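PDB 6SJ9: proteasome accessory factor B/C (PafBC) from Paenarthrobacter aurescens, which probably acts as a transcriptional regulator of the bacterial DNA damage response, built from winged helix-turn-helix, WYL and ferredoxin-like domains. Local coordinates for residues Lys54-Glu59 against Ala457-Thr462; Val91-Ala96 against Asp399-Ile404; Glu428-Leu433 against Ile463-Ala468. All blocks are in the same frame, centred on the assembly; numbering follows the deposited sequence.

How the contacts relate
Helix 457-469 carries one side of both contact 1 and contact 3, the former at its start and the latter further along. Contact 1 is only partly buried and sets one aromatic edge against a serine and a well-anchored carboxylate. Contact 3 is a buried helix pair in which alanines and leucines meet. Contact 2 is also buried and sparse, leucine against leucine beside a helix start. It meets contact 3 through Lys464, whose NZ reaches Ser92 O at 2.7 Å, and contact 1 where Leu93 packs on Val461. Glu97 ties the same region together: OE1 binds Thr94 N and Lys464 NZ, while OE2 pairs with Ser460 OG.

Contact 1: Lys54-Glu59 against Ala457-Thr462; sequences KQFGFE and ALESVT
Glu459 OE2 is held by a hydrogen bond with Thr5 OG1 and a long, weak ion pair with Arg4, and OE1 takes a hydrogen bond from Gly455 N. The carboxylate fixed in this way comes no closer to the Phe56 ring than 4.2 Å, from OE1 to CZ, its plane turned 73° from the ring. The main touch is Ser460, whose CB meets the ring at its edge, 3.6 Å from Phe56 CE1. Phe56 gets there because CG stands opposite its own carbonyl carbon (chi1 -63°), sending the ring across to helix 457-469. Ser460 OG is hydrogen-bonded with Glu97 OE2, leaving the methylene to the ring. Beyond this pair Phe56 also packs on Ile463 and on Leu8 of helix 2-17. Replacing Phe56 with an alanine would probably open a gap between Ser460, Ile463 and Leu8, leaving Phe58 as the aromatic side chain from this turn that still packs on Ile463. Phe56 is the first residue to leave the helix 39-55, and Gly57, at positive phi, follows as C-prime: Phe58 N returns to Leu53 O, and Gly57 N lies 2.8 Å from Lys54 O, the two bonds of a Schellman motif.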
ATOM      1  N   LYS A  54      -1.987 -26.869 -13.163  1.00 58.59           N
ATOM      2  CA  LYS A  54      -1.803 -27.665 -11.947  1.00 64.37           C
ATOM      3  C   LYS A  54      -0.623 -27.159 -11.123  1.00 67.55           C
ATOM      4  O   LYS A  54      -0.701 -27.096  -9.887  1.00 68.69           O
ATOM      5  CB  LYS A  54      -1.675 -29.151 -12.302  1.00 71.19           C
ATOM      6  CG  LYS A  54      -1.688 -30.067 -11.068  1.00 76.55           C
ATOM      7  CD  LYS A  54      -1.565 -31.558 -11.405  1.00 83.78           C
ATOM      8  CE  LYS A  54      -2.949 -32.115 -11.748  1.00 89.67           C
ATOM      9  NZ  LYS A  54      -3.144 -33.509 -11.231  1.00 96.15           N
ATOM     10  N   GLN A  55       0.453 -26.722 -11.792  1.00 70.39           N
ATOM     11  CA  GLN A  55       1.621 -26.190 -11.090  1.00 71.64           C
ATOM     12  C   GLN A  55       1.328 -24.846 -10.423  1.00 68.78           C
ATOM     13  O   GLN A  55       2.012 -24.472  -9.457  1.00 68.04           O
ATOM     14  CB  GLN A  55       2.794 -26.029 -12.066  1.00 80.23           C
ATOM     15  CG  GLN A  55       3.700 -27.245 -12.244  1.00 92.58           C
ATOM     16  CD  GLN A  55       4.819 -27.320 -11.194  1.00 99.21           C
ATOM     17  OE1 GLN A  55       5.153 -26.326 -10.530  1.00 99.69           O
ATOM     18  NE2 GLN A  55       5.404 -28.505 -11.047  1.00103.53           N
ATOM     19  N   PHE A  56       0.317 -24.115 -10.886  1.00 61.72           N
ATOM     20  CA  PHE A  56      -0.097 -22.947 -10.130  1.00 54.44           C
ATOM     21  C   PHE A  56      -1.091 -23.276  -9.040  1.00 55.64           C
ATOM     22  O   PHE A  56      -1.638 -22.343  -8.441  1.00 56.27           O
ATOM     23  CB  PHE A  56      -0.677 -21.860 -11.049  1.00 54.01           C
ATOM     24  CG  PHE A  56       0.312 -21.326 -12.013  1.00 55.19           C
ATOM     25  CD1 PHE A  56       1.379 -20.551 -11.556  1.00 55.98           C
ATOM     26  CD2 PHE A  56       0.197 -21.586 -13.359  1.00 56.22           C
ATOM     27  CE1 PHE A  56       2.337 -20.055 -12.457  1.00 58.67           C
ATOM     28  CE2 PHE A  56       1.124 -21.088 -14.262  1.00 60.86           C
ATOM     29  CZ  PHE A  56       2.201 -20.316 -13.820  1.00 60.33           C
ATOM     30  N   GLY A  57      -1.358 -24.572  -8.791  1.00 58.63           N
ATOM     31  CA  GLY A  57      -2.226 -24.998  -7.700  1.00 58.89           C
ATOM     32  C   GLY A  57      -3.688 -25.238  -8.047  1.00 57.62           C
ATOM     33  O   GLY A  57      -4.525 -25.265  -7.134  1.00 56.12           O
ATOM     34  N   PHE A  58      -4.027 -25.360  -9.335  1.00 55.31           N
ATOM     35  CA  PHE A  58      -5.390 -25.580  -9.809  1.00 54.56           C
ATOM     36  C   PHE A  58      -5.512 -26.984 -10.389  1.00 64.14           C
ATOM     37  O   PHE A  58      -4.823 -27.324 -11.355  1.00 69.14           O
ATOM     38  CB  PHE A  58      -5.798 -24.551 -10.856  1.00 48.30           C
ATOM     39  CG  PHE A  58      -5.760 -23.151 -10.344  1.00 50.69           C
ATOM     40  CD1 PHE A  58      -6.725 -22.709  -9.467  1.00 49.35           C
ATOM     41  CD2 PHE A  58      -4.748 -22.272 -10.738  1.00 47.89           C
ATOM     42  CE1 PHE A  58      -6.665 -21.417  -8.941  1.00 50.45           C
ATOM     43  CE2 PHE A  58      -4.699 -20.972 -10.234  1.00 45.92           C
ATOM     44  CZ  PHE A  58      -5.651 -20.551  -9.338  1.00 46.85           C
ATOM     45  N   GLU A  59      -6.355 -27.808  -9.793  1.00 67.38           N
ATOM     46  CA  GLU A  59      -6.551 -29.167 -10.286  1.00 73.47           C
ATOM     47  C   GLU A  59      -7.801 -29.217 -11.162  1.00 67.94           C
ATOM     48  O   GLU A  59      -8.921 -28.954 -10.702  1.00 64.07           O
ATOM     49  CB  GLU A  59      -6.629 -30.199  -9.160  1.00 86.32           C
ATOM     50  CG  GLU A  59      -7.472 -29.844  -7.920  1.00 95.27           C
ATOM     51  CD  GLU A  59      -7.464 -30.978  -6.850  1.00104.53           C
ATOM     52  OE1 GLU A  59      -7.347 -32.170  -7.247  1.00106.63           O
ATOM     53  OE2 GLU A  59      -7.566 -30.684  -5.628  1.00106.66           O
ATOM     54  N   ALA A 457       7.296 -14.329 -10.289  1.00 42.83           N
ATOM     55  CA  ALA A 457       6.369 -14.272  -9.165  1.00 46.95           C
ATOM     56  C   ALA A 457       5.163 -13.380  -9.447  1.00 48.23           C
ATOM     57  O   ALA A 457       4.059 -13.633  -8.945  1.00 46.60           O
ATOM     58  CB  ALA A 457       7.086 -13.720  -7.935  1.00 43.80           C
ATOM     59  N   LEU A 458       5.367 -12.303 -10.185  1.00 45.00           N
ATOM     60  CA  LEU A 458       4.239 -11.466 -10.551  1.00 44.87           C
ATOM     61  C   LEU A 458       3.220 -12.282 -11.334  1.00 43.42           C
ATOM     62  O   LEU A 458       2.024 -12.235 -11.052  1.00 43.70           O
ATOM     63  CB  LEU A 458       4.706 -10.264 -11.367  1.00 39.23           C
ATOM     64  CG  LEU A 458       3.518  -9.486 -11.931  1.00 42.91           C
ATOM     65  CD1 LEU A 458       2.702  -8.823 -10.744  1.00 37.67           C
ATOM     66  CD2 LEU A 458       4.003  -8.404 -12.931  1.00 46.23           C
ATOM     67  N   GLU A 459       3.684 -13.045 -12.311  1.00 43.47           N
ATOM     68  CA  GLU A 459       2.774 -13.837 -13.134  1.00 48.19           C
ATOM     69  C   GLU A 459       2.036 -14.876 -12.290  1.00 45.97           C
ATOM     70  O   GLU A 459       0.817 -15.068 -12.428  1.00 44.53           O
ATOM     71  CB  GLU A 459       3.532 -14.529 -14.266  1.00 55.27           C
ATOM     72  CG  GLU A 459       2.615 -15.441 -15.082  1.00 63.69           C
ATOM     73  CD  GLU A 459       3.349 -16.515 -15.904  1.00 70.77           C
ATOM     74  OE1 GLU A 459       4.329 -17.117 -15.396  1.00 66.04           O
ATOM     75  OE2 GLU A 459       2.915 -16.784 -17.047  1.00 79.47           O
ATOM     76  N   SER A 460       2.765 -15.582 -11.426  1.00 41.96           N
ATOM     77  CA  SER A 460       2.124 -16.668 -10.708  1.00 46.07           C
ATOM     78  C   SER A 460       1.119 -16.149  -9.687  1.00 40.54           C
ATOM     79  O   SER A 460       0.063 -16.762  -9.508  1.00 38.94           O
ATOM     80  CB  SER A 460       3.162 -17.592 -10.031  1.00 51.81           C
ATOM     81  OG  SER A 460       3.779 -17.000  -8.902  1.00 54.33           O
ATOM     82  N   VAL A 461       1.433 -15.054  -8.985  1.00 38.11           N
ATOM     83  CA  VAL A 461       0.477 -14.546  -8.005  1.00 38.32           C
ATOM     84  C   VAL A 461      -0.738 -13.944  -8.728  1.00 38.85           C
ATOM     85  O   VAL A 461      -1.862 -14.030  -8.214  1.00 36.25           O
ATOM     86  CB  VAL A 461       1.122 -13.571  -7.003  1.00 38.72           C
ATOM     87  CG1 VAL A 461       1.370 -12.208  -7.615  1.00 37.61           C
ATOM     88  CG2 VAL A 461       0.257 -13.426  -5.777  1.00 39.97           C
ATOM     89  N   THR A 462      -0.559 -13.447  -9.965  1.00 38.16           N
ATOM     90  CA  THR A 462      -1.700 -12.953 -10.749  1.00 39.53           C
ATOM     91  C   THR A 462      -2.673 -14.088 -11.093  1.00 40.30           C
ATOM     92  O   THR A 462      -3.885 -13.949 -10.911  1.00 42.03           O
ATOM     93  CB  THR A 462      -1.195 -12.273 -12.018  1.00 38.29           C
ATOM     94  OG1 THR A 462      -0.408 -11.147 -11.615  1.00 39.86           O
ATOM     95  CG2 THR A 462      -2.377 -11.822 -12.964  1.00 35.21           C
TER

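Contact 2: Val91-Ala96 against Asp399-Ile404; sequences VSLTPA and DDLLDI
Apolar contact comes first: Leu93 and Leu401 meet through single methyls, CD1 of Leu93 standing 3.9 Å from CD2 of Leu401, with the two side chains at a slant to one another. Leu93 has CG opposite its carbonyl carbon (chi1 -65°), a setting that carries its branch toward the loop. Both leucines also touch Ser98 of helix 95-118, so the pair closes over the first turn of that helix. Leu93 leans further on Val461 and Lys464 of helix 457-469.

A second, looser contact sets a methyl beside a carbonyl. Leu402 CD2 lies 4.1 Å from Pro95 O, an oxygen already engaged by Thr99 OG1, and this is van der Waals packing. Pro95 rests on Val360 as well, which brings helix 346-360 to the same place.

The polar bonds surround this packing and fix its backbone. Thr94, the residue just before helix 95-118, caps a backbone N of the first turn with its side chain, and its own N is hydrogen-bonded to Glu97 OE1, an exchange consistent with a capping box. Ser92 O is held by Lys464 NZ, while Val91 pairs its backbone with Val423 in the short antiparallel sheet of strands 90-93 and 421-424. On the other side, Ile404 joins its backbone to Ser187. The contact therefore sets a capped helix start against the loop that leads from helix 378-389 into the hairpin of strands 404-407 and 410-413, which is probably the wing of the PafC winged helix-turn-helix domain.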
ATOM      1  N   VAL A  91      -5.377 -19.740  -1.489  1.00 49.43           N
ATOM      2  CA  VAL A  91      -4.164 -19.843  -2.298  1.00 48.54           C
ATOM      3  C   VAL A  91      -2.976 -19.991  -1.355  1.00 50.24           C
ATOM      4  O   VAL A  91      -2.997 -19.511  -0.220  1.00 52.58           O
ATOM      5  CB  VAL A  91      -3.945 -18.623  -3.245  1.00 45.84           C
ATOM      6  CG1 VAL A  91      -5.204 -18.293  -4.093  1.00 45.09           C
ATOM      7  CG2 VAL A  91      -3.505 -17.400  -2.484  1.00 44.84           C
ATOM      8  N   SER A  92      -1.947 -20.687  -1.814  1.00 50.97           N
ATOM      9  CA  SER A  92      -0.701 -20.798  -1.077  1.00 54.60           C
ATOM     10  C   SER A  92       0.325 -19.948  -1.770  1.00 50.74           C
ATOM     11  O   SER A  92       0.584 -20.143  -2.960  1.00 51.73           O
ATOM     12  CB  SER A  92      -0.204 -22.230  -1.005  1.00 57.61           C
ATOM     13  OG  SER A  92      -1.260 -23.024  -0.559  1.00 61.45           O
ATOM     14  N   LEU A  93       0.932 -19.037  -1.027  1.00 48.03           N
ATOM     15  CA  LEU A  93       1.824 -18.062  -1.622  1.00 47.37           C
ATOM     16  C   LEU A  93       3.247 -18.329  -1.176  1.00 50.39           C
ATOM     17  O   LEU A  93       3.483 -18.647  -0.014  1.00 50.22           O
ATOM     18  CB  LEU A  93       1.405 -16.634  -1.227  1.00 51.40           C
ATOM     19  CG  LEU A  93       0.038 -16.204  -1.769  1.00 53.65           C
ATOM     20  CD1 LEU A  93      -0.292 -14.771  -1.383  1.00 53.02           C
ATOM     21  CD2 LEU A  93       0.028 -16.378  -3.288  1.00 49.99           C
ATOM     22  N   THR A  94       4.183 -18.246  -2.114  1.00 51.64           N
ATOM     23  CA  THR A  94       5.581 -18.183  -1.746  1.00 49.34           C
ATOM     24  C   THR A  94       5.928 -16.789  -1.204  1.00 52.43           C
ATOM     25  O   THR A  94       5.231 -15.801  -1.472  1.00 50.81           O
ATOM     26  CB  THR A  94       6.461 -18.462  -2.946  1.00 45.80           C
ATOM     27  OG1 THR A  94       6.371 -17.334  -3.824  1.00 40.86           O
ATOM     28  CG2 THR A  94       6.024 -19.793  -3.659  1.00 46.47           C
ATOM     29  N   PRO A  95       7.043 -16.676  -0.473  1.00 49.94           N
ATOM     30  CA  PRO A  95       7.459 -15.343  -0.030  1.00 39.85           C
ATOM     31  C   PRO A  95       7.616 -14.342  -1.165  1.00 39.86           C
ATOM     32  O   PRO A  95       7.147 -13.204  -1.034  1.00 45.57           O
ATOM     33  CB  PRO A  95       8.780 -15.622   0.700  1.00 39.80           C
ATOM     34  CG  PRO A  95       8.614 -17.111   1.226  1.00 41.61           C
ATOM     35  CD  PRO A  95       7.870 -17.778   0.086  1.00 47.99           C
ATOM     36  N   ALA A  96       8.191 -14.741  -2.298  1.00 39.50           N
ATOM     37  CA  ALA A  96       8.277 -13.834  -3.425  1.00 40.98           C
ATOM     38  C   ALA A  96       6.880 -13.353  -3.829  1.00 47.95           C
ATOM     39  O   ALA A  96       6.623 -12.144  -3.877  1.00 49.95           O
ATOM     40  CB  ALA A  96       9.004 -14.492  -4.604  1.00 41.39           C
ATOM     41  N   ASP A 399      -1.802 -10.649   7.636  1.00102.46           N
ATOM     42  CA  ASP A 399      -0.746 -10.221   8.557  1.00109.20           C
ATOM     43  C   ASP A 399       0.273 -11.314   8.864  1.00110.14           C
ATOM     44  O   ASP A 399       1.294 -11.028   9.497  1.00110.19           O
ATOM     45  CB  ASP A 399      -1.344  -9.710   9.883  1.00116.37           C
ATOM     46  CG  ASP A 399      -2.227 -10.736  10.573  1.00123.19           C
ATOM     47  OD1 ASP A 399      -1.703 -11.788  10.999  1.00126.18           O
ATOM     48  OD2 ASP A 399      -3.450 -10.507  10.672  1.00125.95           O
ATOM     49  N   ASP A 400       0.002 -12.553   8.476  1.00110.96           N
ATOM     50  CA  ASP A 400       0.841 -13.700   8.809  1.00106.87           C
ATOM     51  C   ASP A 400       1.518 -14.270   7.567  1.00 99.09           C
ATOM     52  O   ASP A 400       1.591 -15.486   7.396  1.00101.93           O
ATOM     53  CB  ASP A 400       0.023 -14.776   9.529  1.00111.58           C
ATOM     54  CG  ASP A 400      -1.305 -15.118   8.816  1.00114.04           C
ATOM     55  OD1 ASP A 400      -1.486 -14.757   7.633  1.00113.80           O
ATOM     56  OD2 ASP A 400      -2.164 -15.788   9.442  1.00116.23           O
ATOM     57  N   LEU A 401       1.948 -13.410   6.647  1.00 90.82           N
ATOM     58  CA  LEU A 401       2.567 -13.869   5.408  1.00 83.64           C
ATOM     59  C   LEU A 401       4.086 -13.670   5.292  1.00 76.39           C
ATOM     60  O   LEU A 401       4.754 -14.534   4.722  1.00 72.76           O
ATOM     61  CB  LEU A 401       1.855 -13.174   4.234  1.00 81.33           C
ATOM     62  CG  LEU A 401       1.662 -13.823   2.859  1.00 78.26           C
ATOM     63  CD1 LEU A 401       1.145 -15.245   2.989  1.00 76.02           C
ATOM     64  CD2 LEU A 401       0.739 -12.988   1.947  1.00 75.27           C
ATOM     65  N   LEU A 402       4.662 -12.554   5.780  1.00 73.07           N
ATOM     66  CA  LEU A 402       6.088 -12.236   5.600  1.00 66.76           C
ATOM     67  C   LEU A 402       6.871 -12.190   6.908  1.00 65.50           C
ATOM     68  O   LEU A 402       6.586 -11.364   7.781  1.00 65.06           O
ATOM     69  CB  LEU A 402       6.267 -10.908   4.872  1.00 64.21           C
ATOM     70  CG  LEU A 402       5.822 -11.029   3.424  1.00 66.00           C
ATOM     71  CD1 LEU A 402       6.289  -9.873   2.633  1.00 61.93           C
ATOM     72  CD2 LEU A 402       6.349 -12.312   2.854  1.00 70.22           C
ATOM     73  N   ASP A 403       7.925 -12.993   6.998  1.00 64.57           N
ATOM     74  CA  ASP A 403       8.911 -12.832   8.065  1.00 67.70           C
ATOM     75  C   ASP A 403      10.118 -12.120   7.474  1.00 58.37           C
ATOM     76  O   ASP A 403      10.800 -12.671   6.602  1.00 53.36           O
ATOM     77  CB  ASP A 403       9.380 -14.163   8.668  1.00 74.11           C
ATOM     78  CG  ASP A 403       8.304 -14.885   9.452  1.00 80.61           C
ATOM     79  OD1 ASP A 403       8.600 -16.003   9.938  1.00 81.46           O
ATOM     80  OD2 ASP A 403       7.170 -14.360   9.566  1.00 85.18           O
ATOM     81  N   ILE A 404      10.410 -10.937   8.011  1.00 55.03           N
ATOM     82  CA  ILE A 404      11.469 -10.053   7.537  1.00 52.07           C
ATOM     83  C   ILE A 404      12.529  -9.892   8.629  1.00 50.40           C
ATOM     84  O   ILE A 404      12.183  -9.662   9.802  1.00 48.16           O
ATOM     85  CB  ILE A 404      10.894  -8.684   7.143  1.00 52.74           C
ATOM     86  CG1 ILE A 404       9.862  -8.913   6.038  1.00 53.76           C
ATOM     87  CG2 ILE A 404      12.020  -7.793   6.622  1.00 52.82           C
ATOM     88  CD1 ILE A 404       8.909  -7.806   5.826  1.00 51.54           C
TER

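Contact 3: Glu428-Leu433 against Ile463-Ala468; sequences EEAAAL and IKLTGA
Ala430 sits over Leu465 and Ala468, one turn apart on helix 463-468. Its CB lies 3.8 Å from Ala468 CB and 3.7 Å from Ala468 C, so the methyl presses on backbone as well as side chain. Leu465 answers with CD1, which reaches the Ala430 backbone at CA, 3.8 Å away, and lies 3.9 Å from Ala430 CB. The same CD1 methyl meets Leu433 CD1, also at 3.9 Å, one turn further along helix 428-433. Leu433 points its branch there with CG beside the backbone N and opposite the carbonyl carbon (chi1 -70°). With a methyl as the side chain at the nearest point, the two segment axes can come within 8.5 Å; they run broadly antiparallel, at 143° between their N-to-C directions. The segments belong to helices 427-441 and 457-469, an inclined, roughly antiparallel pair of the PafC helix-turn-helix domain. Phe425, just ahead of helix 427-441, touches both Leu433 and Leu465, and Leu433 further rests on Ala105 of helix 95-118. Helix 457-469 is fixed from its other sides: Lys464 NZ makes a salt bridge with Glu97 OE1, Thr466 packs on Leu9, Leu12 and Leu13 of helix 2-17, and Ala468 O is hydrogen-bonded to Arg87 NH1.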
ATOM      1  N   GLU A 428     -13.917  -9.620  -3.242  1.00 60.53           N
ATOM      2  CA  GLU A 428     -13.597  -8.194  -3.278  1.00 58.72           C
ATOM      3  C   GLU A 428     -12.117  -7.938  -3.032  1.00 50.77           C
ATOM      4  O   GLU A 428     -11.512  -7.099  -3.705  1.00 46.93           O
ATOM      5  CB  GLU A 428     -14.454  -7.450  -2.252  1.00 65.16           C
ATOM      6  CG  GLU A 428     -15.979  -7.394  -2.592  1.00 72.81           C
ATOM      7  CD  GLU A 428     -16.764  -8.738  -2.412  1.00 79.11           C
ATOM      8  OE1 GLU A 428     -16.238  -9.721  -1.819  1.00 73.83           O
ATOM      9  OE2 GLU A 428     -17.936  -8.794  -2.887  1.00 85.89           O
ATOM     10  N   GLU A 429     -11.539  -8.618  -2.042  1.00 49.28           N
ATOM     11  CA  GLU A 429     -10.107  -8.494  -1.750  1.00 48.80           C
ATOM     12  C   GLU A 429      -9.233  -8.976  -2.910  1.00 42.22           C
ATOM     13  O   GLU A 429      -8.220  -8.348  -3.225  1.00 40.92           O
ATOM     14  CB  GLU A 429      -9.755  -9.294  -0.481  1.00 48.44           C
ATOM     15  CG  GLU A 429     -10.366  -8.703   0.813  1.00 55.90           C
ATOM     16  CD  GLU A 429     -10.459  -9.727   1.979  1.00 61.25           C
ATOM     17  OE1 GLU A 429     -10.222 -10.961   1.785  1.00 56.08           O
ATOM     18  OE2 GLU A 429     -10.727  -9.257   3.106  1.00 66.55           O
ATOM     19  N   ALA A 430      -9.599 -10.102  -3.532  1.00 41.37           N
ATOM     20  CA  ALA A 430      -8.854 -10.604  -4.685  1.00 44.12           C
ATOM     21  C   ALA A 430      -8.948  -9.631  -5.862  1.00 42.59           C
ATOM     22  O   ALA A 430      -7.942  -9.352  -6.518  1.00 44.20           O
ATOM     23  CB  ALA A 430      -9.374 -11.985  -5.096  1.00 40.15           C
ATOM     24  N   ALA A 431     -10.148  -9.093  -6.126  1.00 40.20           N
ATOM     25  CA  ALA A 431     -10.305  -8.150  -7.223  1.00 41.93           C
ATOM     26  C   ALA A 431      -9.485  -6.898  -6.975  1.00 42.25           C
ATOM     27  O   ALA A 431      -8.831  -6.386  -7.897  1.00 44.02           O
ATOM     28  CB  ALA A 431     -11.779  -7.758  -7.434  1.00 42.89           C
ATOM     29  N   ALA A 432      -9.513  -6.382  -5.744  1.00 41.44           N
ATOM     30  CA  ALA A 432      -8.737  -5.168  -5.444  1.00 41.50           C
ATOM     31  C   ALA A 432      -7.264  -5.397  -5.720  1.00 44.55           C
ATOM     32  O   ALA A 432      -6.595  -4.582  -6.369  1.00 42.68           O
ATOM     33  CB  ALA A 432      -8.939  -4.748  -3.981  1.00 39.16           C
ATOM     34  N   LEU A 433      -6.747  -6.533  -5.237  1.00 43.36           N
ATOM     35  CA  LEU A 433      -5.346  -6.861  -5.417  1.00 41.58           C
ATOM     36  C   LEU A 433      -5.000  -7.074  -6.898  1.00 39.51           C
ATOM     37  O   LEU A 433      -3.913  -6.675  -7.344  1.00 40.24           O
ATOM     38  CB  LEU A 433      -5.012  -8.102  -4.579  1.00 43.81           C
ATOM     39  CG  LEU A 433      -5.007  -7.899  -3.050  1.00 42.76           C
ATOM     40  CD1 LEU A 433      -5.014  -9.236  -2.397  1.00 48.91           C
ATOM     41  CD2 LEU A 433      -3.788  -7.146  -2.662  1.00 38.10           C
ATOM     42  N   ILE A 463      -2.149 -15.229 -11.524  1.00 37.92           N
ATOM     43  CA  ILE A 463      -2.975 -16.386 -11.840  1.00 41.74           C
ATOM     44  C   ILE A 463      -3.689 -16.874 -10.576  1.00 44.82           C
ATOM     45  O   ILE A 463      -4.892 -17.134 -10.585  1.00 45.95           O
ATOM     46  CB  ILE A 463      -2.092 -17.481 -12.480  1.00 48.47           C
ATOM     47  CG1 ILE A 463      -1.518 -16.939 -13.784  1.00 52.88           C
ATOM     48  CG2 ILE A 463      -2.857 -18.772 -12.797  1.00 51.40           C
ATOM     49  CD1 ILE A 463      -0.506 -17.872 -14.479  1.00 55.72           C
ATOM     50  N   LYS A 464      -2.957 -17.007  -9.464  1.00 43.19           N
ATOM     51  CA  LYS A 464      -3.581 -17.498  -8.235  1.00 42.03           C
ATOM     52  C   LYS A 464      -4.683 -16.565  -7.742  1.00 41.07           C
ATOM     53  O   LYS A 464      -5.784 -17.013  -7.407  1.00 38.36           O
ATOM     54  CB  LYS A 464      -2.531 -17.688  -7.151  1.00 42.00           C
ATOM     55  CG  LYS A 464      -1.507 -18.734  -7.499  1.00 44.03           C
ATOM     56  CD  LYS A 464      -0.421 -18.812  -6.422  1.00 46.69           C
ATOM     57  CE  LYS A 464       0.558 -19.978  -6.688  1.00 48.30           C
ATOM     58  NZ  LYS A 464       1.468 -20.044  -5.522  1.00 50.50           N
ATOM     59  N   LEU A 465      -4.439 -15.254  -7.759  1.00 39.11           N
ATOM     60  CA  LEU A 465      -5.476 -14.333  -7.304  1.00 37.59           C
ATOM     61  C   LEU A 465      -6.644 -14.287  -8.280  1.00 41.14           C
ATOM     62  O   LEU A 465      -7.768 -13.981  -7.865  1.00 42.55           O
ATOM     63  CB  LEU A 465      -4.923 -12.929  -7.101  1.00 39.24           C
ATOM     64  CG  LEU A 465      -4.349 -12.595  -5.723  1.00 40.50           C
ATOM     65  CD1 LEU A 465      -5.485 -12.354  -4.773  1.00 47.34           C
ATOM     66  CD2 LEU A 465      -3.554 -13.767  -5.227  1.00 39.88           C
ATOM     67  N   THR A 466      -6.391 -14.560  -9.573  1.00 38.57           N
ATOM     68  CA  THR A 466      -7.477 -14.652 -10.544  1.00 42.88           C
ATOM     69  C   THR A 466      -8.452 -15.764 -10.161  1.00 47.67           C
ATOM     70  O   THR A 466      -9.670 -15.596 -10.263  1.00 48.29           O
ATOM     71  CB  THR A 466      -6.917 -14.915 -11.946  1.00 43.51           C
ATOM     72  OG1 THR A 466      -6.137 -13.797 -12.389  1.00 38.26           O
ATOM     73  CG2 THR A 466      -8.038 -15.171 -12.983  1.00 40.39           C
ATOM     74  N   GLY A 467      -7.931 -16.899  -9.705  1.00 47.77           N
ATOM     75  CA  GLY A 467      -8.791 -17.973  -9.255  1.00 47.95           C
ATOM     76  C   GLY A 467      -9.586 -17.582  -8.027  1.00 50.54           C
ATOM     77  O   GLY A 467     -10.701 -18.059  -7.833  1.00 50.76           O
ATOM     78  N   ALA A 468      -9.046 -16.666  -7.213  1.00 46.79           N
ATOM     79  CA  ALA A 468      -9.755 -16.241  -6.025  1.00 45.83           C
ATOM     80  C   ALA A 468     -10.785 -15.171  -6.328  1.00 47.30           C
ATOM     81  O   ALA A 468     -11.771 -15.059  -5.603  1.00 51.37           O
ATOM     82  CB  ALA A 468      -8.736 -15.761  -4.988  1.00 43.66           C
TER